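Local coordinates for protein GCN5-related N-acetyltransferase (Anabaena variabilis, PDB 2OZG) that binds coenzyme A and, as a GCN5-related N-acetyltransferase, probably transfers acetyl groups to amines, perhaps those of aminoglycosides, at residues V139-T144 against S277-S282; D225-R230 against Q255-T260; A296-G301 against K334-K339; E307-L312 against I327-N332. One frame throughout, in Å; residues are numbered along the deposited sequence.

Contact 1: V139-T144 against S277-S282; sequences VWEIPT and SATIRS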
# COMPACT_ATOMS: atom_id res chain seq x y z
N VAL A 139 -5.21 -20.48 7.38
CA VAL A 139 -3.80 -20.22 7.16
C VAL A 139 -3.37 -19.15 8.14
O VAL A 139 -3.92 -18.06 8.17
CB VAL A 139 -3.50 -19.76 5.71
CG1 VAL A 139 -2.02 -19.48 5.59
CG2 VAL A 139 -3.87 -20.86 4.75
N TRP A 140 -2.43 -19.54 9.00
CA TRP A 140 -1.85 -18.68 9.98
C TRP A 140 -0.53 -18.15 9.50
O TRP A 140 0.13 -18.79 8.74
CB TRP A 140 -1.59 -19.47 11.26
CG TRP A 140 -2.84 -19.76 12.02
CD1 TRP A 140 -3.70 -20.77 11.79
CD2 TRP A 140 -3.39 -18.98 13.09
NE1 TRP A 140 -4.74 -20.69 12.67
CE2 TRP A 140 -4.58 -19.61 13.49
CE3 TRP A 140 -2.98 -17.85 13.78
CZ2 TRP A 140 -5.39 -19.12 14.54
CZ3 TRP A 140 -3.77 -17.37 14.85
CH2 TRP A 140 -4.97 -18.02 15.20
N GLU A 141 -0.12 -16.98 10.00
CA GLU A 141 1.18 -16.47 9.64
C GLU A 141 1.81 -15.88 10.86
O GLU A 141 1.09 -15.43 11.76
CB GLU A 141 1.09 -15.37 8.57
CG GLU A 141 0.56 -14.07 9.05
CD GLU A 141 0.68 -13.01 7.95
OE1 GLU A 141 0.02 -13.20 6.92
OE2 GLU A 141 1.43 -12.00 8.14
N ILE A 142 3.14 -15.81 10.88
CA ILE A 142 3.83 -15.24 12.01
C ILE A 142 5.22 -14.78 11.65
O ILE A 142 5.91 -15.43 10.85
CB ILE A 142 3.92 -16.30 13.12
CG1 ILE A 142 4.49 -15.73 14.40
CG2 ILE A 142 4.80 -17.51 12.70
CD1 ILE A 142 4.42 -16.70 15.57
N PRO A 143 5.66 -13.63 12.25
CA PRO A 143 7.06 -13.25 12.05
C PRO A 143 7.99 -14.22 12.80
O PRO A 143 7.81 -14.51 14.00
CB PRO A 143 7.13 -11.81 12.55
CG PRO A 143 5.88 -11.57 13.38
CD PRO A 143 4.89 -12.63 13.02
N THR A 144 9.00 -14.71 12.07
CA THR A 144 9.90 -15.72 12.60
C THR A 144 10.60 -15.24 13.85
O THR A 144 10.79 -16.01 14.77
CB THR A 144 10.96 -16.12 11.54
OG1 THR A 144 10.38 -16.25 10.25
CG2 THR A 144 11.57 -17.45 11.88
N SER A 277 1.63 -13.31 18.53
CA SER A 277 2.22 -12.67 17.38
C SER A 277 1.73 -13.23 16.07
O SER A 277 2.00 -12.67 14.99
CB SER A 277 3.73 -12.72 17.50
OG SER A 277 4.12 -14.02 17.82
N ALA A 278 0.96 -14.30 16.15
CA ALA A 278 0.50 -14.98 14.97
C ALA A 278 -0.84 -14.41 14.53
O ALA A 278 -1.62 -14.03 15.37
CB ALA A 278 0.36 -16.46 15.24
N THR A 279 -1.10 -14.32 13.23
CA THR A 279 -2.41 -13.85 12.79
C THR A 279 -2.98 -14.78 11.77
O THR A 279 -2.26 -15.55 11.14
CB THR A 279 -2.30 -12.44 12.15
OG1 THR A 279 -1.32 -12.48 11.15
CG2 THR A 279 -1.83 -11.44 13.15
N ILE A 280 -4.29 -14.67 11.55
CA ILE A 280 -4.93 -15.47 10.56
C ILE A 280 -4.82 -14.72 9.23
O ILE A 280 -5.26 -13.62 9.13
CB ILE A 280 -6.40 -15.81 10.94
CG1 ILE A 280 -6.39 -16.88 12.04
CG2 ILE A 280 -7.17 -16.29 9.78
CD1 ILE A 280 -7.76 -17.13 12.69
N ARG A 281 -4.16 -15.34 8.25
CA ARG A 281 -3.94 -14.76 6.95
C ARG A 281 -5.18 -14.98 6.10
O ARG A 281 -5.56 -14.13 5.33
CB ARG A 281 -2.74 -15.45 6.33
CG ARG A 281 -2.28 -15.00 4.96
CD ARG A 281 -1.03 -15.86 4.68
NE ARG A 281 -0.29 -15.59 3.45
CZ ARG A 281 0.65 -14.66 3.32
NH1 ARG A 281 0.97 -13.85 4.34
NH2 ARG A 281 1.27 -14.52 2.15
N SER A 282 -5.77 -16.17 6.20
CA SER A 282 -6.99 -16.46 5.47
C SER A 282 -7.64 -17.69 6.05
O SER A 282 -7.01 -18.52 6.77
CB SER A 282 -6.72 -16.72 3.99
OG SER A 282 -5.78 -17.77 3.87
O HOH W 1 1.33 -12.07 12.31
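Ile-280 lies across the indole of Trp-140 where strand 132-143 pairs antiparallel with strand 279-290, and a classic beta bulge interrupts the pairing: Arg-281 and Ser-282 both face Val-139. The isoleucine meets the indole with a CH-pi contact, its CG1 3.5 Å from the centroid of the six-membered ring and 10° off the ring normal. With CG anti to the carbonyl carbon (chi1 -74°), Trp-140 brings one face of its ring against that methylene, and CE3 also reaches Ala-278 CB. Trp-140 NE1 is hydrogen-bonded to Ser-264 O, which fixes the ring's rotation, and Trp-261 packs against it.

On the other face, the side chains of Glu-141 and Arg-281 cross at about a right angle. Arg-281 NH1 donates to Glu-141 OE1 at 2.8 Å in a salt bridge; the carboxylate oxygen lies in the guanidinium plane, yet the nitrogen comes from above the carboxylate plane. Lys-258 takes OE2, so two cations share this glutamate and probably keep it ionised. Thr-279 OG1 sits 3.2 Å from Glu-141 CG.

At the bulge, Val-139 O accepts from Arg-281 N at 2.7 Å and, weakly, from Ser-282 N, while Val-139 N donates to Ser-282 O at 2.7 Å.

Contact 2: D225-R230 against Q255-T260; sequences DGSILR and QIDKVT. With COA (coenzyme A), chain C.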
# COMPACT_ATOMS: atom_id res chain seq x y z
N ASP A 225 7.59 -8.63 -0.82
CA ASP A 225 7.45 -8.34 0.61
C ASP A 225 8.65 -8.81 1.46
O ASP A 225 8.94 -8.22 2.51
CB ASP A 225 6.17 -8.99 1.17
CG ASP A 225 4.87 -8.40 0.56
OD1 ASP A 225 4.93 -7.30 -0.06
OD2 ASP A 225 3.80 -9.03 0.71
N GLY A 226 9.34 -9.86 1.00
CA GLY A 226 10.44 -10.45 1.77
C GLY A 226 10.47 -11.97 1.64
O GLY A 226 10.08 -12.52 0.62
N SER A 227 10.96 -12.66 2.65
CA SER A 227 11.08 -14.09 2.56
C SER A 227 10.02 -14.82 3.37
O SER A 227 9.57 -14.39 4.42
CB SER A 227 12.47 -14.56 2.93
OG SER A 227 12.73 -14.24 4.27
N ILE A 228 9.62 -15.95 2.85
CA ILE A 228 8.55 -16.70 3.49
C ILE A 228 8.79 -18.19 3.42
O ILE A 228 9.30 -18.71 2.42
CB ILE A 228 7.23 -16.34 2.82
CG1 ILE A 228 6.06 -16.99 3.48
CG2 ILE A 228 7.23 -16.76 1.32
CD1 ILE A 228 4.73 -16.23 3.19
N LEU A 229 8.47 -18.86 4.51
CA LEU A 229 8.57 -20.27 4.59
C LEU A 229 7.15 -20.73 4.72
O LEU A 229 6.43 -20.35 5.67
CB LEU A 229 9.42 -20.66 5.78
CG LEU A 229 9.68 -22.16 5.98
CD1 LEU A 229 11.02 -22.38 6.72
CD2 LEU A 229 8.57 -22.90 6.65
N ARG A 230 6.70 -21.52 3.76
CA ARG A 230 5.27 -21.96 3.77
C ARG A 230 5.20 -23.43 4.16
O ARG A 230 5.64 -24.30 3.40
CB ARG A 230 4.66 -21.76 2.39
CG ARG A 230 4.83 -20.35 1.79
CD ARG A 230 4.13 -20.26 0.42
NE ARG A 230 4.37 -18.98 -0.25
CZ ARG A 230 3.59 -17.90 -0.10
NH1 ARG A 230 2.59 -17.91 0.75
NH2 ARG A 230 3.86 -16.78 -0.75
N GLN A 255 17.13 -16.03 8.24
CA GLN A 255 16.92 -16.30 6.80
C GLN A 255 15.50 -16.06 6.26
O GLN A 255 15.31 -15.89 5.06
CB GLN A 255 17.38 -17.75 6.35
CG GLN A 255 16.84 -19.06 7.04
CD GLN A 255 16.68 -20.32 6.07
OE1 GLN A 255 16.09 -20.22 4.96
NE2 GLN A 255 17.15 -21.51 6.52
N ILE A 256 14.53 -16.09 7.16
CA ILE A 256 13.10 -16.07 6.82
C ILE A 256 12.36 -15.00 7.63
O ILE A 256 12.34 -15.07 8.81
CB ILE A 256 12.50 -17.42 7.16
CG1 ILE A 256 13.14 -18.55 6.33
CG2 ILE A 256 10.97 -17.44 7.00
CD1 ILE A 256 12.94 -18.34 4.82
N ASP A 257 11.68 -14.08 6.96
CA ASP A 257 10.89 -13.04 7.65
C ASP A 257 9.56 -13.53 8.25
O ASP A 257 9.20 -13.17 9.35
CB ASP A 257 10.53 -11.94 6.64
CG ASP A 257 11.77 -11.28 6.03
OD1 ASP A 257 12.71 -11.03 6.79
OD2 ASP A 257 11.78 -11.06 4.80
N LYS A 258 8.84 -14.37 7.51
CA LYS A 258 7.50 -14.82 7.91
C LYS A 258 7.31 -16.30 7.66
O LYS A 258 7.82 -16.82 6.66
CB LYS A 258 6.53 -14.02 7.03
CG LYS A 258 5.12 -14.21 7.23
CD LYS A 258 4.28 -13.20 6.40
CE LYS A 258 4.28 -11.80 7.02
NZ LYS A 258 3.23 -10.92 6.40
N VAL A 259 6.57 -16.96 8.56
CA VAL A 259 6.23 -18.35 8.40
C VAL A 259 4.71 -18.48 8.38
O VAL A 259 3.99 -17.79 9.16
CB VAL A 259 6.73 -19.24 9.57
CG1 VAL A 259 6.23 -20.68 9.39
CG2 VAL A 259 8.24 -19.21 9.68
N THR A 260 4.21 -19.33 7.48
CA THR A 260 2.79 -19.68 7.46
C THR A 260 2.59 -21.18 7.63
O THR A 260 3.45 -22.00 7.27
CB THR A 260 2.11 -19.31 6.11
OG1 THR A 260 2.64 -20.14 5.06
CG2 THR A 260 2.32 -17.88 5.75
N1A COA C . 19.97 -14.11 15.23
C2A COA C . 20.75 -13.66 16.23
N3A COA C . 21.74 -14.40 16.77
C4A COA C . 21.97 -15.65 16.29
C5A COA C . 21.19 -16.16 15.26
C6A COA C . 20.16 -15.35 14.73
N6A COA C . 19.35 -15.75 13.73
N7A COA C . 21.66 -17.41 15.02
C8A COA C . 22.69 -17.66 15.87
N9A COA C . 22.87 -16.57 16.64
C1B COA C . 23.86 -16.32 17.72
C2B COA C . 23.46 -16.99 19.03
O2B COA C . 22.56 -16.17 19.82
C3B COA C . 24.80 -17.29 19.68
O3B COA C . 25.18 -16.31 20.66
P3B COA C . 24.95 -16.61 22.25
O7A COA C . 26.09 -17.55 22.60
O8A COA C . 24.98 -15.22 22.87
O9A COA C . 23.60 -17.31 22.36
C4B COA C . 25.82 -17.34 18.54
O4B COA C . 25.17 -16.81 17.38
C5B COA C . 26.33 -18.75 18.28
O5B COA C . 25.24 -19.56 17.81
P1A COA C . 25.42 -20.89 16.89
O1A COA C . 26.89 -21.11 16.61
O2A COA C . 24.62 -22.01 17.55
O3A COA C . 24.62 -20.45 15.53
P2A COA C . 23.81 -21.48 14.56
O4A COA C . 24.68 -22.73 14.43
O5A COA C . 22.40 -21.65 15.13
O6A COA C . 23.76 -20.63 13.13
CBP COA C . 22.72 -19.48 11.08
CCP COA C . 22.63 -20.52 12.21
CDP COA C . 24.20 -19.39 10.71
CEP COA C . 22.39 -18.14 11.73
CAP COA C . 21.80 -19.94 9.86
OAP COA C . 22.56 -20.54 8.76
C9P COA C . 20.74 -19.03 9.19
O9P COA C . 19.51 -18.84 9.71
N8P COA C . 20.89 -18.43 7.99
C7P COA C . 21.97 -18.30 7.00
C6P COA C . 22.10 -16.79 6.92
C5P COA C . 23.30 -16.31 7.73
O5P COA C . 23.48 -16.69 8.88
N4P COA C . 24.13 -15.44 7.14
C3P COA C . 25.31 -14.83 7.73
C2P COA C . 25.96 -14.04 6.61
S1P COA C . 26.68 -15.16 5.34
O HOH W 2 1.26 -19.81 2.68
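Ser-227 and Asp-257 grip each other at the mouth of a parallel strand pair, 227-236 beside 258-263, the two strands of a beta-alpha-beta unit connected by helix 239-250 within the GNAT domain.

The side-chain bonds gather at this entrance. Asp-257 OD2 accepts from Ser-227 N at 2.8 Å, on the anti side but 32° out of the carboxylate plane. With OG between its backbone N and carbonyl carbon (chi1 63°), Ser-227 turns the hydroxyl to the facing chain, where OG accepts from Asp-257 N at 2.9 Å and donates to Gln-255 O. Gln-255 lies near a coenzyme A held by backbone N atoms of a neighbouring subunit, among them Gly-93 and Gly-95.

Backbone bonds then take over: Lys-258 N to Ser-227 O, Leu-229 N to Lys-258 O and Thr-260 N to Leu-229 O, the last two both 3.0 Å.

Apolar contacts flank the backbone. Ile-256 CG2 packs on Leu-229 CB at 3.8 Å, and on the reverse face Ile-228 CD1 touches Thr-260 CG2 while also covering one face of the Arg-230 guanidinium.

That guanidinium has its salt bridge with Glu-221; a water accepts from Arg-230 NH1 at 3.0 Å and lies 2.8 Å from Thr-260 OG1.

Contact 3: A296-G301 against K334-K339; sequences ALEARG and KSEVTK. With PEG (di(hydroxyethyl)ether), chain E.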
# COMPACT_ATOMS: atom_id res chain seq x y z
N ALA A 296 -24.08 -42.58 7.01
CA ALA A 296 -23.21 -41.50 7.53
C ALA A 296 -23.21 -41.51 9.07
O ALA A 296 -22.15 -41.49 9.69
CB ALA A 296 -23.62 -40.15 7.02
N LEU A 297 -24.40 -41.58 9.65
CA LEU A 297 -24.55 -41.59 11.11
C LEU A 297 -23.98 -42.86 11.76
O LEU A 297 -23.37 -42.77 12.83
CB LEU A 297 -26.01 -41.41 11.49
CG LEU A 297 -26.53 -40.00 11.22
CD1 LEU A 297 -28.06 -39.93 11.32
CD2 LEU A 297 -25.84 -38.98 12.13
N GLU A 298 -24.14 -44.02 11.09
CA GLU A 298 -23.61 -45.27 11.63
C GLU A 298 -22.11 -45.39 11.49
O GLU A 298 -21.47 -46.10 12.25
CB GLU A 298 -24.32 -46.48 11.01
CG GLU A 298 -25.81 -46.55 11.38
CD GLU A 298 -26.48 -47.79 10.93
OE1 GLU A 298 -25.97 -48.37 9.94
OE2 GLU A 298 -27.51 -48.17 11.58
N ALA A 299 -21.51 -44.68 10.54
CA ALA A 299 -20.08 -44.77 10.35
C ALA A 299 -19.26 -43.88 11.26
O ALA A 299 -18.09 -44.15 11.51
CB ALA A 299 -19.75 -44.47 8.91
N ARG A 300 -19.89 -42.83 11.80
CA ARG A 300 -19.23 -41.83 12.64
C ARG A 300 -18.97 -42.34 14.04
O ARG A 300 -19.70 -43.21 14.50
CB ARG A 300 -20.21 -40.65 12.79
CG ARG A 300 -19.67 -39.36 13.33
CD ARG A 300 -20.82 -38.48 13.63
NE ARG A 300 -20.48 -37.12 14.04
CZ ARG A 300 -20.13 -36.75 15.25
NH1 ARG A 300 -19.95 -37.65 16.21
NH2 ARG A 300 -19.91 -35.48 15.51
N GLY A 301 -17.92 -41.84 14.70
CA GLY A 301 -17.71 -42.10 16.12
C GLY A 301 -18.52 -41.12 16.96
O GLY A 301 -18.77 -39.99 16.52
N LYS A 334 -20.99 -45.67 19.84
CA LYS A 334 -21.49 -46.17 18.57
C LYS A 334 -22.96 -45.84 18.42
O LYS A 334 -23.61 -45.54 19.40
CB LYS A 334 -21.31 -47.67 18.53
CG LYS A 334 -19.93 -48.17 18.93
CD LYS A 334 -19.90 -49.70 18.90
CE LYS A 334 -19.98 -50.32 20.27
NZ LYS A 334 -18.59 -50.42 20.82
N SER A 335 -23.45 -45.83 17.17
CA SER A 335 -24.82 -45.59 16.85
C SER A 335 -25.48 -46.73 16.06
O SER A 335 -24.83 -47.60 15.49
CB SER A 335 -25.00 -44.32 16.05
OG SER A 335 -24.44 -44.49 14.77
N GLU A 336 -26.79 -46.72 16.10
CA GLU A 336 -27.63 -47.59 15.30
C GLU A 336 -28.74 -46.63 14.88
O GLU A 336 -29.25 -45.83 15.69
CB GLU A 336 -28.17 -48.76 16.09
CG GLU A 336 -29.03 -49.66 15.24
CD GLU A 336 -29.66 -50.84 16.02
OE1 GLU A 336 -29.21 -51.09 17.17
OE2 GLU A 336 -30.59 -51.48 15.45
N VAL A 337 -29.07 -46.65 13.59
CA VAL A 337 -30.07 -45.80 13.03
C VAL A 337 -31.17 -46.70 12.48
O VAL A 337 -30.87 -47.67 11.79
CB VAL A 337 -29.51 -44.96 11.91
CG1 VAL A 337 -30.65 -44.32 11.09
CG2 VAL A 337 -28.56 -43.91 12.47
N THR A 338 -32.42 -46.40 12.83
CA THR A 338 -33.60 -47.16 12.34
C THR A 338 -34.57 -46.15 11.78
O THR A 338 -34.48 -44.96 12.08
CB THR A 338 -34.30 -47.97 13.48
OG1 THR A 338 -34.52 -47.10 14.59
CG2 THR A 338 -33.45 -49.13 13.95
N LYS A 339 -35.50 -46.60 10.97
CA LYS A 339 -36.48 -45.69 10.39
C LYS A 339 -37.64 -45.45 11.35
O LYS A 339 -38.05 -46.33 12.12
CB LYS A 339 -37.02 -46.24 9.06
CG LYS A 339 -36.02 -46.28 7.93
CD LYS A 339 -36.61 -47.06 6.70
C1 PEG E . -19.91 -45.40 15.45
O1 PEG E . -21.25 -45.66 14.99
C2 PEG E . -19.19 -46.58 16.09
O2 PEG E . -17.96 -46.96 15.47
C3 PEG E . -17.93 -47.03 14.04
C4 PEG E . -19.07 -47.80 13.41
O4 PEG E . -18.55 -48.92 12.68
O HOH W 3 -22.47 -47.91 14.19
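Ser-335 holds OG between its backbone N and carbonyl carbon (chi1 68°), which turns the hydroxyl onto Leu-297, while Glu-298, CG anti to its carbonyl carbon (chi1 -65°) and extended beyond CG, stretches its carboxylate alongside Val-337. The serine OG donates to Leu-297 O at 2.8 Å, arriving from above the carbonyl plane and well off a lone pair. That carbonyl also accepts from the hydroxyl of Tyr-302, so two donors meet it near the C-terminal end of the helix. Glu-298 OE2 accepts a hydrogen bond from Val-337 N at 3.0 Å through its anti lone pair, in a nearly straight line of 167°.

These bonds lash helix 293-299 to strand 334-339, an outermost strand of the five-stranded mixed sheet in the sterol carrier protein domain. Val-337 CG2 also packs on Leu-297 CB at 3.7 Å, the two side chains crossing at about a right angle; Leu-328 of the next strand touches both. With an alanine at Glu-298, Val-337 N would probably lose its acceptor from the helix and the valine its cover from the glutamate CG.

Backbone to backbone, a water joins Glu-298 O to Ser-335 O, donating to both, at 2.8 Å from Glu-298 O and 2.7 Å from Ser-335 O.

Contact 4: E307-L312 against I327-N332; sequences EAELHL and ILSVAN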
# COMPACT_ATOMS: atom_id res chain seq x y z
N GLU A 307 -25.59 -41.78 26.20
CA GLU A 307 -26.57 -42.81 25.88
C GLU A 307 -27.84 -42.03 25.58
O GLU A 307 -28.46 -41.46 26.49
CB GLU A 307 -26.73 -43.82 27.01
CG GLU A 307 -27.63 -44.99 26.64
CD GLU A 307 -27.69 -46.07 27.73
OE1 GLU A 307 -26.74 -46.17 28.54
OE2 GLU A 307 -28.69 -46.81 27.78
N ALA A 308 -28.21 -41.98 24.30
CA ALA A 308 -29.36 -41.20 23.90
C ALA A 308 -29.95 -41.67 22.62
O ALA A 308 -29.25 -42.18 21.76
CB ALA A 308 -28.97 -39.76 23.74
N GLU A 309 -31.25 -41.43 22.49
CA GLU A 309 -31.98 -41.72 21.29
C GLU A 309 -32.50 -40.37 20.73
O GLU A 309 -33.27 -39.68 21.38
CB GLU A 309 -33.12 -42.61 21.66
CG GLU A 309 -33.74 -43.36 20.58
CD GLU A 309 -34.78 -44.31 21.13
OE1 GLU A 309 -35.93 -43.87 21.32
OE2 GLU A 309 -34.45 -45.50 21.36
N LEU A 310 -32.06 -40.00 19.55
CA LEU A 310 -32.51 -38.75 18.95
C LEU A 310 -33.44 -39.04 17.78
O LEU A 310 -33.05 -39.75 16.86
CB LEU A 310 -31.29 -37.88 18.51
CG LEU A 310 -31.59 -36.49 17.93
CD1 LEU A 310 -32.43 -35.63 18.87
CD2 LEU A 310 -30.31 -35.81 17.61
N HIS A 311 -34.65 -38.50 17.82
CA HIS A 311 -35.66 -38.75 16.77
C HIS A 311 -35.65 -37.62 15.75
O HIS A 311 -36.19 -36.54 15.98
CB HIS A 311 -37.06 -38.97 17.37
CG HIS A 311 -37.21 -40.23 18.16
ND1 HIS A 311 -38.36 -40.99 18.12
CD2 HIS A 311 -36.35 -40.88 18.98
CE1 HIS A 311 -38.21 -42.04 18.92
NE2 HIS A 311 -37.00 -42.00 19.44
N LEU A 312 -35.06 -37.89 14.60
CA LEU A 312 -34.83 -36.90 13.55
C LEU A 312 -35.88 -36.94 12.48
O LEU A 312 -36.51 -38.00 12.23
CB LEU A 312 -33.52 -37.24 12.82
CG LEU A 312 -32.19 -37.27 13.59
CD1 LEU A 312 -31.11 -38.07 12.83
CD2 LEU A 312 -31.72 -35.83 13.78
N ILE A 327 -34.50 -42.66 13.75
CA ILE A 327 -34.09 -42.67 15.14
C ILE A 327 -32.59 -42.99 15.17
O ILE A 327 -32.15 -44.03 14.70
CB ILE A 327 -34.82 -43.73 15.97
CG1 ILE A 327 -36.33 -43.54 15.80
CG2 ILE A 327 -34.34 -43.64 17.40
CD1 ILE A 327 -37.21 -44.65 16.45
N LEU A 328 -31.82 -42.06 15.71
CA LEU A 328 -30.40 -42.26 15.97
C LEU A 328 -30.25 -42.69 17.43
O LEU A 328 -30.55 -41.89 18.33
CB LEU A 328 -29.67 -40.92 15.81
CG LEU A 328 -28.21 -40.88 16.10
CD1 LEU A 328 -27.45 -41.87 15.22
CD2 LEU A 328 -27.73 -39.45 15.92
N SER A 329 -29.80 -43.92 17.68
CA SER A 329 -29.61 -44.38 19.06
C SER A 329 -28.13 -44.52 19.28
O SER A 329 -27.45 -45.27 18.58
CB SER A 329 -30.25 -45.77 19.33
OG SER A 329 -31.63 -45.70 19.05
N VAL A 330 -27.62 -43.77 20.25
CA VAL A 330 -26.18 -43.75 20.56
C VAL A 330 -25.88 -44.35 21.94
O VAL A 330 -26.55 -44.07 22.94
CB VAL A 330 -25.60 -42.30 20.43
CG1 VAL A 330 -24.11 -42.25 20.75
CG2 VAL A 330 -25.82 -41.74 19.02
N ALA A 331 -24.88 -45.21 22.00
CA ALA A 331 -24.43 -45.79 23.26
C ALA A 331 -23.06 -46.38 23.00
O ALA A 331 -22.75 -46.80 21.88
CB ALA A 331 -25.34 -46.84 23.72
N ASN A 332 -22.20 -46.30 24.01
CA ASN A 332 -20.87 -46.87 23.98
C ASN A 332 -20.07 -46.42 22.81
O ASN A 332 -19.28 -47.18 22.26
CB ASN A 332 -20.97 -48.39 23.96
CG ASN A 332 -21.80 -48.92 25.08
OD1 ASN A 332 -22.87 -49.44 24.83
ND2 ASN A 332 -21.39 -48.69 26.32
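Glu-307 opens the pairing with its CA close to Val-330 O and its CG 4.1 Å from Ala-331 CB. Ala-308 follows as a hydrogen-bonded pair with Val-330: its N donates to Val-330 O, and its O receives Val-330 N at 2.7 Å in an almost straight bond.

Glu-309 turns to the opposite face. Its CG presses on Ile-327 CG2 at 3.2 Å and on Ser-329 OG, while the extended chain carries the carboxylate toward His-311. This is the antiparallel hairpin of strands 308-315 and 324-331, inside the mixed sheet of the sterol carrier protein domain. Leu-310 is the next hydrogen-bonded pair, its N giving to Leu-328 O at 2.7 Å and its O accepting from Leu-328 N. Its side chain heads for helix 375-385, where it packs on Ala-377, Ala-381 and Ile-384.

His-311, with CG anti to its carbonyl carbon (chi1 -68°), has one ring face covered by Ile-327, whose CG1 stands 3.9 Å from the ring centroid, 6° off the normal, in a CH-pi contact. At the ring's edge NE2 donates to Glu-309 OE1 at 2.9 Å (176°), and ND1 is hydrogen-bonded to Lys-342 N, fixing the ring's rotation. A leucine at His-311 would probably leave Glu-309 OE1 without this donor and its carboxylate freer to turn. Leu-312 ends the run with CD1 4.4 Å from Leu-328 CB.

From the N terminus, the chain enters contact 1 on strand 132-143, and that contact closes only at 277-282, after a 132-residue excursion. Contact 2 opens and closes inside this excursion, its strands 227-236 and 258-263 joined through helix 239-250. The two touch, through the Glu-141 to Lys-258 salt bridge and Thr-144 OG1 to Ile-256 O, since strands 132-143 and 258-263 are sheet neighbours. Strand 279-290 leads on to helix 293-299, where contact 3 starts in the sterol carrier protein domain. Its 32-residue loop encloses the hairpin of contact 4, and strand 324-331 pairs with 334-339 between them. The two groups lie apart, contacts 1 and 3 about 38 Å between centres.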